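Local coordinates for jasmonate-induced oxygenase 2 (Arabidopsis thaliana, PDB 6LSV), which catalyses the iron- and 2-oxoglutarate-dependent hydroxylation of the stress hormone jasmonate to 12-hydroxyjasmonate, with release of succinate and carbon dioxide, at residues Asp1-Pro6 with Gly122-Val127; Leu187-Asp192 with Gln310-Leu315; Glu88-Ala93 with His259-Ile264. One frame throughout, in Å; residues are numbered along the deposited sequence.

Along the chain the segments come as 1-6, 88-93, 122-127, 187-192, 259-264 and 310-315; contact 1 closes before contact 2 opens, while contact 3 crosses both. Contacts 1 and 3 touch the same mixed sheet, contact 1 at the end of edge strand 120-122 and contact 3 through strand 263-267. Helix 161-186 runs past F263 of contact 3 and ends just before contact 2. The centres of contacts 1 and 2 lie about 38 Å apart and each is about 31 Å from that of contact 3, with contact 1 across the chain's centre from the other two. Contact 1 alone holds a jasmonate-pocket residue; contact 2 joins surface loops; contact 3 packs helix 87-102 on the sheet.

Contact 1: Asp1-Pro6 with Gly122-Val127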
ATOM      1  N   ASP A   1      -4.421 -10.201  20.012  1.00 57.27           N
ATOM      2  CA  ASP A   1      -3.166 -10.715  20.551  1.00 59.15           C
ATOM      3  C   ASP A   1      -2.770 -12.045  19.907  1.00 54.78           C
ATOM      4  O   ASP A   1      -1.606 -12.447  19.968  1.00 45.81           O
ATOM      5  CB  ASP A   1      -3.261 -10.876  22.071  1.00 66.43           C
ATOM      6  CG  ASP A   1      -1.930 -11.254  22.701  1.00 69.00           C
ATOM      7  OD1 ASP A   1      -0.965 -10.474  22.558  1.00 65.90           O
ATOM      8  OD2 ASP A   1      -1.845 -12.334  23.325  1.00 62.58           O
ATOM      9  N   GLU A   2      -3.727 -12.727  19.282  1.00 53.92           N
ATOM     10  CA  GLU A   2      -3.437 -14.016  18.674  1.00 50.66           C
ATOM     11  C   GLU A   2      -4.312 -14.228  17.448  1.00 42.95           C
ATOM     12  O   GLU A   2      -5.406 -13.664  17.333  1.00 44.28           O
ATOM     13  CB  GLU A   2      -3.650 -15.153  19.674  1.00 57.91           C
ATOM     14  CG  GLU A   2      -4.991 -15.109  20.371  1.00 62.59           C
ATOM     15  CD  GLU A   2      -5.488 -16.489  20.735  1.00 67.47           C
ATOM     16  OE1 GLU A   2      -4.629 -17.315  21.114  1.00 72.79           O
ATOM     17  OE2 GLU A   2      -6.709 -16.749  20.656  1.00 73.71           O
ATOM     18  N   TRP A   3      -3.811 -15.047  16.529  1.00 36.49           N
ATOM     19  CA  TRP A   3      -4.540 -15.438  15.337  1.00 41.51           C
ATOM     20  C   TRP A   3      -5.559 -16.531  15.668  1.00 42.32           C
ATOM     21  O   TRP A   3      -5.333 -17.349  16.563  1.00 43.27           O
ATOM     22  CB  TRP A   3      -3.572 -15.942  14.271  1.00 33.74           C
ATOM     23  CG  TRP A   3      -2.432 -15.011  13.990  1.00 31.74           C
ATOM     24  CD1 TRP A   3      -1.130 -15.165  14.378  1.00 37.75           C
ATOM     25  CD2 TRP A   3      -2.483 -13.793  13.237  1.00 36.72           C
ATOM     26  NE1 TRP A   3      -0.372 -14.114  13.921  1.00 33.43           N
ATOM     27  CE2 TRP A   3      -1.178 -13.256  13.219  1.00 33.70           C
ATOM     28  CE3 TRP A   3      -3.506 -13.101  12.581  1.00 30.59           C
ATOM     29  CZ2 TRP A   3      -0.871 -12.063  12.574  1.00 23.92           C
ATOM     30  CZ3 TRP A   3      -3.198 -11.915  11.941  1.00 27.33           C
ATOM     31  CH2 TRP A   3      -1.891 -11.409  11.942  1.00 24.88           C
ATOM     32  N   PRO A   4      -6.690 -16.568  14.957  1.00 38.83           N
ATOM     33  CA  PRO A   4      -7.686 -17.618  15.224  1.00 35.29           C
ATOM     34  C   PRO A   4      -7.209 -19.016  14.870  1.00 40.89           C
ATOM     35  O   PRO A   4      -7.845 -19.993  15.290  1.00 42.89           O
ATOM     36  CB  PRO A   4      -8.877 -17.203  14.349  1.00 38.10           C
ATOM     37  CG  PRO A   4      -8.269 -16.388  13.255  1.00 39.67           C
ATOM     38  CD  PRO A   4      -7.131 -15.646  13.896  1.00 38.44           C
ATOM     39  N   GLU A   5      -6.108 -19.141  14.136  1.00 43.04           N
ATOM     40  CA  GLU A   5      -5.619 -20.414  13.630  1.00 34.81           C
ATOM     41  C   GLU A   5      -4.144 -20.250  13.296  1.00 35.31           C
ATOM     42  O   GLU A   5      -3.676 -19.122  13.102  1.00 34.89           O
ATOM     43  CB  GLU A   5      -6.411 -20.852  12.388  1.00 31.01           C
ATOM     44  CG  GLU A   5      -6.733 -19.702  11.457  1.00 34.90           C
ATOM     45  CD  GLU A   5      -7.655 -20.102  10.330  1.00 43.94           C
ATOM     46  OE1 GLU A   5      -8.130 -21.257  10.325  1.00 45.93           O
ATOM     47  OE2 GLU A   5      -7.898 -19.258   9.442  1.00 47.78           O
ATOM     48  N   PRO A   6      -3.383 -21.343  13.233  1.00 41.22           N
ATOM     49  CA  PRO A   6      -1.955 -21.212  12.913  1.00 43.26           C
ATOM     50  C   PRO A   6      -1.748 -20.696  11.498  1.00 32.93           C
ATOM     51  O   PRO A   6      -2.560 -20.927  10.598  1.00 31.67           O
ATOM     52  CB  PRO A   6      -1.413 -22.640  13.074  1.00 42.11           C
ATOM     53  CG  PRO A   6      -2.600 -23.525  13.008  1.00 38.96           C
ATOM     54  CD  PRO A   6      -3.756 -22.734  13.538  1.00 38.69           C
ATOM     55  N   GLY A 122       4.563 -11.705   8.096  1.00 28.72           N
ATOM     56  CA  GLY A 122       3.153 -12.023   8.111  1.00 23.34           C
ATOM     57  C   GLY A 122       2.714 -12.759   6.859  1.00 20.58           C
ATOM     58  O   GLY A 122       3.376 -12.726   5.822  1.00 24.51           O
ATOM     59  N   SER A 123       1.567 -13.434   6.979  1.00 23.88           N
ATOM     60  CA  SER A 123       0.952 -14.119   5.846  1.00 24.99           C
ATOM     61  C   SER A 123      -0.538 -13.851   5.691  1.00 23.92           C
ATOM     62  O   SER A 123      -1.117 -14.296   4.696  1.00 23.33           O
ATOM     63  CB  SER A 123       1.168 -15.635   5.948  1.00 26.34           C
ATOM     64  OG  SER A 123       2.416 -15.998   5.382  1.00 34.33           O
ATOM     65  N   ARG A 124      -1.179 -13.144   6.617  1.00 23.97           N
ATOM     66  CA  ARG A 124      -2.589 -12.821   6.475  1.00 27.07           C
ATOM     67  C   ARG A 124      -2.856 -11.462   7.106  1.00 24.75           C
ATOM     68  O   ARG A 124      -2.044 -10.933   7.871  1.00 21.47           O
ATOM     69  CB  ARG A 124      -3.483 -13.899   7.108  1.00 27.57           C
ATOM     70  CG  ARG A 124      -3.531 -13.857   8.628  1.00 26.82           C
ATOM     71  CD  ARG A 124      -4.410 -14.960   9.190  1.00 25.70           C
ATOM     72  NE  ARG A 124      -5.807 -14.548   9.280  1.00 35.42           N
ATOM     73  CZ  ARG A 124      -6.839 -15.386   9.284  1.00 35.56           C
ATOM     74  NH1 ARG A 124      -6.640 -16.694   9.204  1.00 31.03           N
ATOM     75  NH2 ARG A 124      -8.074 -14.913   9.367  1.00 34.58           N
ATOM     76  N   LEU A 125      -4.013 -10.902   6.768  1.00 22.56           N
ATOM     77  CA  LEU A 125      -4.457  -9.618   7.292  1.00 22.46           C
ATOM     78  C   LEU A 125      -5.910  -9.775   7.711  1.00 25.91           C
ATOM     79  O   LEU A 125      -6.764 -10.115   6.886  1.00 30.97           O
ATOM     80  CB  LEU A 125      -4.291  -8.517   6.240  1.00 24.85           C
ATOM     81  CG  LEU A 125      -4.695  -7.073   6.537  1.00 29.80           C
ATOM     82  CD1 LEU A 125      -4.042  -6.570   7.812  1.00 32.36           C
ATOM     83  CD2 LEU A 125      -4.311  -6.187   5.358  1.00 30.71           C
ATOM     84  N   GLY A 126      -6.185  -9.557   8.991  1.00 23.89           N
ATOM     85  CA  GLY A 126      -7.483  -9.847   9.558  1.00 23.10           C
ATOM     86  C   GLY A 126      -7.456 -11.093  10.429  1.00 28.78           C
ATOM     87  O   GLY A 126      -6.518 -11.894  10.410  1.00 25.82           O
ATOM     88  N   VAL A 127      -8.524 -11.255  11.209  1.00 28.76           N
ATOM     89  CA  VAL A 127      -8.525 -12.269  12.257  1.00 32.24           C
ATOM     90  C   VAL A 127      -9.787 -13.125  12.217  1.00 32.44           C
ATOM     91  O   VAL A 127     -10.144 -13.748  13.223  1.00 35.25           O
ATOM     92  CB  VAL A 127      -8.350 -11.613  13.641  1.00 25.73           C
ATOM     93  CG1 VAL A 127      -6.981 -10.965  13.747  1.00 22.13           C
ATOM     94  CG2 VAL A 127      -9.445 -10.585  13.891  1.00 20.00           C
TER
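W3, P4 and E5 of the N-terminal tail pack on R124-V127, a loop that follows strand 120-122 and lines the jasmonate pocket with its other side. L125 touches the bound jasmonate and its side chain points away from the tail, so the tail forms an outer layer behind the pocket wall. R124 makes the polar part of the contact. Its NH1 donates to E5 OE2 at 2.9 Å in a salt bridge that uses the anti lone pair of the carboxylate oxygen. That oxygen lies nearly in the guanidinium plane, although the two flat groups are turned 62° apart. R24 binds the same OE2, so one carboxylate oxygen is shared between two arginines. The R124 chain bends at its third torsion (chi3 -88°), which turns NE back onto G126 O of its own loop at 3.0 Å. With NH2 held by E128 O, all three guanidinium nitrogens have acceptors, which should fix the rotation of this buried group. P4 covers one face of the guanidinium with CG, 4.2 Å from R124 NH2. The same ring borders the backbone of V127, and P4 CD lies 4.2 Å from V127 CB. W3 lies alongside R124, running the opposite way, with CZ3 3.9 Å from R124 CG. The indole meets G126 O at its edge, CZ3 being 3.7 Å from that oxygen, and CE3 reaches V127 CG1 obliquely at 4.2 Å. Its NE1 is bonded to N113 O. L125 touches I336 and V127 touches T338, both of helix 334-339, V127 also pairing with T338 through the backbone, while G122 pairs with Y138 of strand 137-144; the tail runs on toward helix 10-15.

Contact 2: Leu187-Asp192 with Gln310-Leu315; sequences LGLKED and QPLQEL
L189 and L187 meet L312, E314 and L315 where the loop ending helix 161-186 faces a short 3-10 turn, 313-315. The helix closes in a Schellman motif with G188 as its C-prime residue: the positive phi (70°) lets L189 N bond to S184 O and G188 N to T185 O, and the leucines before and after G188, L187 and L189, both point toward the turn. The turn is itself closed by L315 N bonding to L312 O at 3.2 Å.

The apolar contacts hold the two segments together. L189 is at the centre, its two methyl groups serving different partners. CD1 meets L312 CD1 at 3.8 Å, whereas CD2 lies 3.9 Å from L315 CD2, the two side chains crossing at about a right angle. L315 is forked in the same way: its other methyl, CD1, approaches L187 CD1 at 4.1 Å, again nearly at right angles. F194 of helix 193-197 touches L187, L189 and L312 and so joins this small surface cluster, while a backbone bond from L312 to L274 ties the turn to helix 269-274.

Charged groups contribute little across the contact. K190 NZ makes a weak salt bridge within its own segment to D192 OD1 at 3.4 Å, and E314 OE2 forms a long, weak ion pair with K193. E314 instead packs through its aliphatic part: its CB rests against L189 CD2 at 3.6 Å.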
ATOM      1  N   LEU A 187      -5.783  21.359  -5.036  1.00 28.37           N
ATOM      2  CA  LEU A 187      -7.083  21.647  -4.449  1.00 26.32           C
ATOM      3  C   LEU A 187      -7.272  23.128  -4.157  1.00 36.00           C
ATOM      4  O   LEU A 187      -8.230  23.495  -3.467  1.00 34.52           O
ATOM      5  CB  LEU A 187      -7.282  20.835  -3.164  1.00 29.74           C
ATOM      6  CG  LEU A 187      -7.452  19.320  -3.319  1.00 30.98           C
ATOM      7  CD1 LEU A 187      -7.609  18.633  -1.967  1.00 22.02           C
ATOM      8  CD2 LEU A 187      -8.624  18.992  -4.231  1.00 27.13           C
ATOM      9  N   GLY A 188      -6.386  23.984  -4.662  1.00 35.15           N
ATOM     10  CA  GLY A 188      -6.485  25.406  -4.397  1.00 26.60           C
ATOM     11  C   GLY A 188      -6.178  25.799  -2.971  1.00 30.21           C
ATOM     12  O   GLY A 188      -6.631  26.855  -2.516  1.00 27.64           O
ATOM     13  N   LEU A 189      -5.425  24.977  -2.248  1.00 32.29           N
ATOM     14  CA  LEU A 189      -5.070  25.243  -0.862  1.00 31.30           C
ATOM     15  C   LEU A 189      -3.633  25.741  -0.763  1.00 33.78           C
ATOM     16  O   LEU A 189      -2.843  25.617  -1.703  1.00 30.74           O
ATOM     17  CB  LEU A 189      -5.231  23.985  -0.005  1.00 30.46           C
ATOM     18  CG  LEU A 189      -6.524  23.177  -0.126  1.00 33.41           C
ATOM     19  CD1 LEU A 189      -6.313  21.768   0.407  1.00 33.19           C
ATOM     20  CD2 LEU A 189      -7.655  23.859   0.616  1.00 28.06           C
ATOM     21  N   LYS A 190      -3.306  26.311   0.396  1.00 36.08           N
ATOM     22  CA  LYS A 190      -1.914  26.577   0.735  1.00 33.32           C
ATOM     23  C   LYS A 190      -1.090  25.325   0.485  1.00 34.27           C
ATOM     24  O   LYS A 190      -1.493  24.222   0.860  1.00 43.58           O
ATOM     25  CB  LYS A 190      -1.792  27.002   2.200  1.00 31.47           C
ATOM     26  CG  LYS A 190      -2.387  28.357   2.517  1.00 39.66           C
ATOM     27  CD  LYS A 190      -2.477  28.579   4.018  1.00 42.91           C
ATOM     28  CE  LYS A 190      -1.108  28.523   4.668  1.00 41.46           C
ATOM     29  NZ  LYS A 190      -1.088  27.554   5.796  1.00 49.01           N
ATOM     30  N   GLU A 191       0.066  25.497  -0.158  1.00 38.37           N
ATOM     31  CA  GLU A 191       0.808  24.336  -0.634  1.00 34.31           C
ATOM     32  C   GLU A 191       1.210  23.393   0.492  1.00 33.55           C
ATOM     33  O   GLU A 191       1.557  22.240   0.220  1.00 33.68           O
ATOM     34  CB  GLU A 191       2.043  24.785  -1.415  1.00 29.13           C
ATOM     35  CG  GLU A 191       3.152  25.365  -0.563  1.00 40.56           C
ATOM     36  CD  GLU A 191       4.481  25.395  -1.297  1.00 54.13           C
ATOM     37  OE1 GLU A 191       5.502  24.975  -0.710  1.00 50.59           O
ATOM     38  OE2 GLU A 191       4.497  25.835  -2.468  1.00 48.64           O
ATOM     39  N   ASP A 192       1.150  23.839   1.748  1.00 31.44           N
ATOM     40  CA  ASP A 192       1.489  23.000   2.890  1.00 32.98           C
ATOM     41  C   ASP A 192       0.265  22.632   3.725  1.00 36.79           C
ATOM     42  O   ASP A 192       0.408  22.254   4.891  1.00 34.75           O
ATOM     43  CB  ASP A 192       2.544  23.686   3.761  1.00 27.86           C
ATOM     44  CG  ASP A 192       1.980  24.847   4.565  1.00 38.58           C
ATOM     45  OD1 ASP A 192       1.049  25.524   4.077  1.00 47.97           O
ATOM     46  OD2 ASP A 192       2.475  25.087   5.686  1.00 45.83           O
ATOM     47  N   GLN A 310     -10.865  14.537   9.332  1.00 24.36           N
ATOM     48  CA  GLN A 310     -12.175  14.875   8.793  1.00 33.17           C
ATOM     49  C   GLN A 310     -11.967  15.718   7.547  1.00 27.08           C
ATOM     50  O   GLN A 310     -10.855  16.198   7.290  1.00 25.43           O
ATOM     51  CB  GLN A 310     -13.036  15.619   9.823  1.00 29.54           C
ATOM     52  CG  GLN A 310     -12.374  16.816  10.471  1.00 29.91           C
ATOM     53  CD  GLN A 310     -13.319  17.550  11.400  1.00 31.08           C
ATOM     54  OE1 GLN A 310     -14.479  17.777  11.063  1.00 38.41           O
ATOM     55  NE2 GLN A 310     -12.832  17.909  12.582  1.00 26.57           N
ATOM     56  N   PRO A 311     -13.006  15.892   6.732  1.00 23.85           N
ATOM     57  CA  PRO A 311     -12.880  16.766   5.557  1.00 26.34           C
ATOM     58  C   PRO A 311     -12.375  18.149   5.936  1.00 21.99           C
ATOM     59  O   PRO A 311     -12.839  18.758   6.902  1.00 27.95           O
ATOM     60  CB  PRO A 311     -14.307  16.817   5.006  1.00 30.12           C
ATOM     61  CG  PRO A 311     -14.914  15.530   5.429  1.00 27.19           C
ATOM     62  CD  PRO A 311     -14.298  15.179   6.751  1.00 19.60           C
ATOM     63  N   LEU A 312     -11.403  18.641   5.170  1.00 25.29           N
ATOM     64  CA  LEU A 312     -10.850  19.963   5.428  1.00 28.98           C
ATOM     65  C   LEU A 312     -11.953  21.012   5.379  1.00 31.09           C
ATOM     66  O   LEU A 312     -12.843  20.964   4.524  1.00 31.22           O
ATOM     67  CB  LEU A 312      -9.757  20.294   4.412  1.00 24.40           C
ATOM     68  CG  LEU A 312      -8.453  19.504   4.532  1.00 27.24           C
ATOM     69  CD1 LEU A 312      -7.647  19.588   3.236  1.00 27.97           C
ATOM     70  CD2 LEU A 312      -7.637  20.006   5.711  1.00 25.27           C
ATOM     71  N   GLN A 313     -11.903  21.955   6.321  1.00 29.68           N
ATOM     72  CA  GLN A 313     -12.949  22.969   6.391  1.00 32.35           C
ATOM     73  C   GLN A 313     -12.918  23.893   5.183  1.00 30.96           C
ATOM     74  O   GLN A 313     -13.958  24.439   4.797  1.00 33.16           O
ATOM     75  CB  GLN A 313     -12.815  23.771   7.683  1.00 33.77           C
ATOM     76  CG  GLN A 313     -11.455  24.414   7.880  1.00 30.17           C
ATOM     77  CD  GLN A 313     -11.271  24.936   9.291  1.00 34.21           C
ATOM     78  OE1 GLN A 313     -12.041  24.601  10.192  1.00 32.18           O
ATOM     79  NE2 GLN A 313     -10.256  25.771   9.487  1.00 27.71           N
ATOM     80  N   GLU A 314     -11.746  24.064   4.565  1.00 31.77           N
ATOM     81  CA  GLU A 314     -11.632  24.932   3.397  1.00 33.67           C
ATOM     82  C   GLU A 314     -12.493  24.448   2.237  1.00 35.01           C
ATOM     83  O   GLU A 314     -12.935  25.258   1.414  1.00 41.32           O
ATOM     84  CB  GLU A 314     -10.170  25.022   2.950  1.00 37.00           C
ATOM     85  CG  GLU A 314      -9.292  25.933   3.793  1.00 30.37           C
ATOM     86  CD  GLU A 314      -8.731  25.237   5.023  1.00 36.35           C
ATOM     87  OE1 GLU A 314      -9.162  24.100   5.318  1.00 29.61           O
ATOM     88  OE2 GLU A 314      -7.857  25.829   5.695  1.00 34.13           O
ATOM     89  N   LEU A 315     -12.743  23.142   2.153  1.00 35.21           N
ATOM     90  CA  LEU A 315     -13.446  22.559   1.018  1.00 32.04           C
ATOM     91  C   LEU A 315     -14.921  22.325   1.295  1.00 33.00           C
ATOM     92  O   LEU A 315     -15.603  21.694   0.481  1.00 38.39           O
ATOM     93  CB  LEU A 315     -12.778  21.249   0.606  1.00 29.94           C
ATOM     94  CG  LEU A 315     -11.255  21.292   0.503  1.00 27.15           C
ATOM     95  CD1 LEU A 315     -10.702  19.883   0.466  1.00 25.89           C
ATOM     96  CD2 LEU A 315     -10.809  22.090  -0.720  1.00 20.78           C
TER

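Contact 3: Glu88-Ala93 with His259-Ile264; sequences ELMDAA and HPHAFI
M90 and D91, neighbours on helix 87-102, meet F263 and H261 where a type II turn, H259-A262, leads into strand 263-267 of the main sheet of the double-stranded beta-helix (jelly-roll) core of this 2-oxoglutarate dioxygenase. The inner part is closely packed. A bend at the last torsion of M90 (chi3 74°) sets CE over one face of the F263 phenyl, 3.6 Å from the ring centroid and 17° off its normal, a CH-pi contact. M90 SD lies obliquely to this ring, a Met-aromatic contact, and 3.4 Å from H261 O. Y168 of helix 161-186 and L237 of strand 233-237 also touch F263, burying the ring between helix and sheet.

The outer part is polar and partly open to solvent. H261, at the third position of the turn with positive phi, brings its imidazole to D91, the two side chains crossing at about a right angle, and M90 SD lies at the ring's edge. R94 holds D91 OD1 in a salt bridge. H261 NE2 donates to D91 OD2 at 2.6 Å in a somewhat bent bond, using the syn lone pair, with the oxygen in the imidazole plane and the carboxylate turned 73° from it.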
ATOM      1  N   GLU A  88      19.471   2.946  -8.499  1.00 33.39           N
ATOM      2  CA  GLU A  88      20.160   1.827  -7.866  1.00 32.30           C
ATOM      3  C   GLU A  88      19.618   1.563  -6.468  1.00 34.51           C
ATOM      4  O   GLU A  88      19.593   0.410  -6.026  1.00 35.01           O
ATOM      5  CB  GLU A  88      21.669   2.073  -7.817  1.00 32.59           C
ATOM      6  CG  GLU A  88      22.065   3.400  -7.206  1.00 42.37           C
ATOM      7  CD  GLU A  88      22.278   4.484  -8.245  1.00 49.73           C
ATOM      8  OE1 GLU A  88      23.097   5.390  -7.984  1.00 52.72           O
ATOM      9  OE2 GLU A  88      21.633   4.431  -9.318  1.00 38.98           O
ATOM     10  N   LEU A  89      19.178   2.608  -5.764  1.00 29.90           N
ATOM     11  CA  LEU A  89      18.557   2.399  -4.459  1.00 29.17           C
ATOM     12  C   LEU A  89      17.212   1.698  -4.601  1.00 31.65           C
ATOM     13  O   LEU A  89      16.881   0.812  -3.804  1.00 34.97           O
ATOM     14  CB  LEU A  89      18.397   3.734  -3.728  1.00 27.44           C
ATOM     15  CG  LEU A  89      17.694   3.681  -2.369  1.00 27.66           C
ATOM     16  CD1 LEU A  89      18.450   2.780  -1.404  1.00 25.31           C
ATOM     17  CD2 LEU A  89      17.536   5.080  -1.791  1.00 24.72           C
ATOM     18  N   MET A  90      16.428   2.078  -5.616  1.00 29.38           N
ATOM     19  CA  MET A  90      15.145   1.425  -5.854  1.00 28.20           C
ATOM     20  C   MET A  90      15.321  -0.065  -6.101  1.00 28.57           C
ATOM     21  O   MET A  90      14.553  -0.884  -5.586  1.00 29.39           O
ATOM     22  CB  MET A  90      14.437   2.074  -7.043  1.00 23.89           C
ATOM     23  CG  MET A  90      14.168   3.556  -6.883  1.00 23.42           C
ATOM     24  SD  MET A  90      13.426   4.250  -8.368  1.00 32.02           S
ATOM     25  CE  MET A  90      11.765   3.592  -8.266  1.00 24.56           C
ATOM     26  N   ASP A  91      16.332  -0.435  -6.886  1.00 33.70           N
ATOM     27  CA  ASP A  91      16.552  -1.842  -7.197  1.00 35.16           C
ATOM     28  C   ASP A  91      17.202  -2.581  -6.032  1.00 29.44           C
ATOM     29  O   ASP A  91      16.884  -3.749  -5.783  1.00 27.40           O
ATOM     30  CB  ASP A  91      17.400  -1.966  -8.462  1.00 28.13           C
ATOM     31  CG  ASP A  91      16.759  -1.284  -9.657  1.00 33.69           C
ATOM     32  OD1 ASP A  91      15.587  -1.591  -9.962  1.00 40.11           O
ATOM     33  OD2 ASP A  91      17.423  -0.442 -10.292  1.00 41.30           O
ATOM     34  N   ALA A  92      18.111  -1.921  -5.309  1.00 25.95           N
ATOM     35  CA  ALA A  92      18.709  -2.550  -4.137  1.00 30.27           C
ATOM     36  C   ALA A  92      17.647  -2.878  -3.097  1.00 34.39           C
ATOM     37  O   ALA A  92      17.700  -3.934  -2.456  1.00 31.33           O
ATOM     38  CB  ALA A  92      19.788  -1.646  -3.540  1.00 27.81           C
ATOM     39  N   ALA A  93      16.670  -1.984  -2.925  1.00 32.75           N
ATOM     40  CA  ALA A  93      15.561  -2.258  -2.016  1.00 34.92           C
ATOM     41  C   ALA A  93      14.799  -3.508  -2.437  1.00 29.23           C
ATOM     42  O   ALA A  93      14.454  -4.349  -1.598  1.00 27.00           O
ATOM     43  CB  ALA A  93      14.624  -1.051  -1.960  1.00 30.66           C
ATOM     44  N   HIS A 259       6.603   1.182 -15.124  1.00 28.08           N
ATOM     45  CA  HIS A 259       7.607   1.951 -15.840  1.00 27.52           C
ATOM     46  C   HIS A 259       8.922   1.914 -15.068  1.00 24.92           C
ATOM     47  O   HIS A 259       8.922   2.068 -13.844  1.00 24.26           O
ATOM     48  CB  HIS A 259       7.148   3.395 -16.023  1.00 26.84           C
ATOM     49  CG  HIS A 259       8.030   4.206 -16.921  1.00 21.61           C
ATOM     50  ND1 HIS A 259       7.783   4.357 -18.268  1.00 22.59           N
ATOM     51  CD2 HIS A 259       9.155   4.915 -16.663  1.00 21.56           C
ATOM     52  CE1 HIS A 259       8.721   5.119 -18.804  1.00 26.07           C
ATOM     53  NE2 HIS A 259       9.565   5.472 -17.850  1.00 23.87           N
ATOM     54  N   PRO A 260      10.034   1.689 -15.767  1.00 28.86           N
ATOM     55  CA  PRO A 260      11.328   1.522 -15.090  1.00 26.54           C
ATOM     56  C   PRO A 260      11.662   2.670 -14.148  1.00 29.12           C
ATOM     57  O   PRO A 260      11.651   3.842 -14.534  1.00 32.31           O
ATOM     58  CB  PRO A 260      12.328   1.446 -16.251  1.00 19.99           C
ATOM     59  CG  PRO A 260      11.541   1.691 -17.511  1.00 25.94           C
ATOM     60  CD  PRO A 260      10.120   1.372 -17.198  1.00 28.81           C
ATOM     61  N   HIS A 261      11.961   2.316 -12.895  1.00 22.58           N
ATOM     62  CA  HIS A 261      12.431   3.246 -11.865  1.00 21.09           C
ATOM     63  C   HIS A 261      11.470   4.401 -11.637  1.00 25.48           C
ATOM     64  O   HIS A 261      11.870   5.471 -11.168  1.00 26.96           O
ATOM     65  CB  HIS A 261      13.829   3.763 -12.188  1.00 20.68           C
ATOM     66  CG  HIS A 261      14.839   2.672 -12.330  1.00 28.83           C
ATOM     67  ND1 HIS A 261      15.362   2.296 -13.548  1.00 27.89           N
ATOM     68  CD2 HIS A 261      15.392   1.848 -11.410  1.00 27.55           C
ATOM     69  CE1 HIS A 261      16.212   1.301 -13.369  1.00 33.91           C
ATOM     70  NE2 HIS A 261      16.248   1.010 -12.080  1.00 34.21           N
ATOM     71  N   ALA A 262      10.205   4.191 -11.964  1.00 21.44           N
ATOM     72  CA  ALA A 262       9.126   5.065 -11.548  1.00 26.91           C
ATOM     73  C   ALA A 262       8.449   4.487 -10.308  1.00 28.51           C
ATOM     74  O   ALA A 262       8.551   3.292 -10.013  1.00 19.99           O
ATOM     75  CB  ALA A 262       8.103   5.243 -12.674  1.00 26.64           C
ATOM     76  N   PHE A 263       7.772   5.359  -9.572  1.00 30.47           N
ATOM     77  CA  PHE A 263       6.877   4.954  -8.501  1.00 22.94           C
ATOM     78  C   PHE A 263       5.438   5.133  -8.955  1.00 25.76           C
ATOM     79  O   PHE A 263       5.145   5.875  -9.897  1.00 30.06           O
ATOM     80  CB  PHE A 263       7.105   5.774  -7.228  1.00 21.06           C
ATOM     81  CG  PHE A 263       8.404   5.490  -6.540  1.00 26.31           C
ATOM     82  CD1 PHE A 263       8.607   4.288  -5.881  1.00 21.03           C
ATOM     83  CD2 PHE A 263       9.412   6.441  -6.523  1.00 25.82           C
ATOM     84  CE1 PHE A 263       9.795   4.032  -5.233  1.00 22.81           C
ATOM     85  CE2 PHE A 263      10.606   6.191  -5.877  1.00 23.06           C
ATOM     86  CZ  PHE A 263      10.797   4.986  -5.227  1.00 27.16           C
ATOM     87  N   ILE A 264       4.533   4.442  -8.275  1.00 28.20           N
ATOM     88  CA  ILE A 264       3.106   4.698  -8.393  1.00 23.40           C
ATOM     89  C   ILE A 264       2.652   5.324  -7.086  1.00 24.18           C
ATOM     90  O   ILE A 264       2.919   4.783  -6.004  1.00 26.22           O
ATOM     91  CB  ILE A 264       2.315   3.420  -8.717  1.00 23.60           C
ATOM     92  CG1 ILE A 264       2.583   2.993 -10.163  1.00 25.68           C
ATOM     93  CG2 ILE A 264       0.826   3.651  -8.504  1.00 21.57           C
ATOM     94  CD1 ILE A 264       2.240   1.551 -10.457  1.00 25.73           C
TER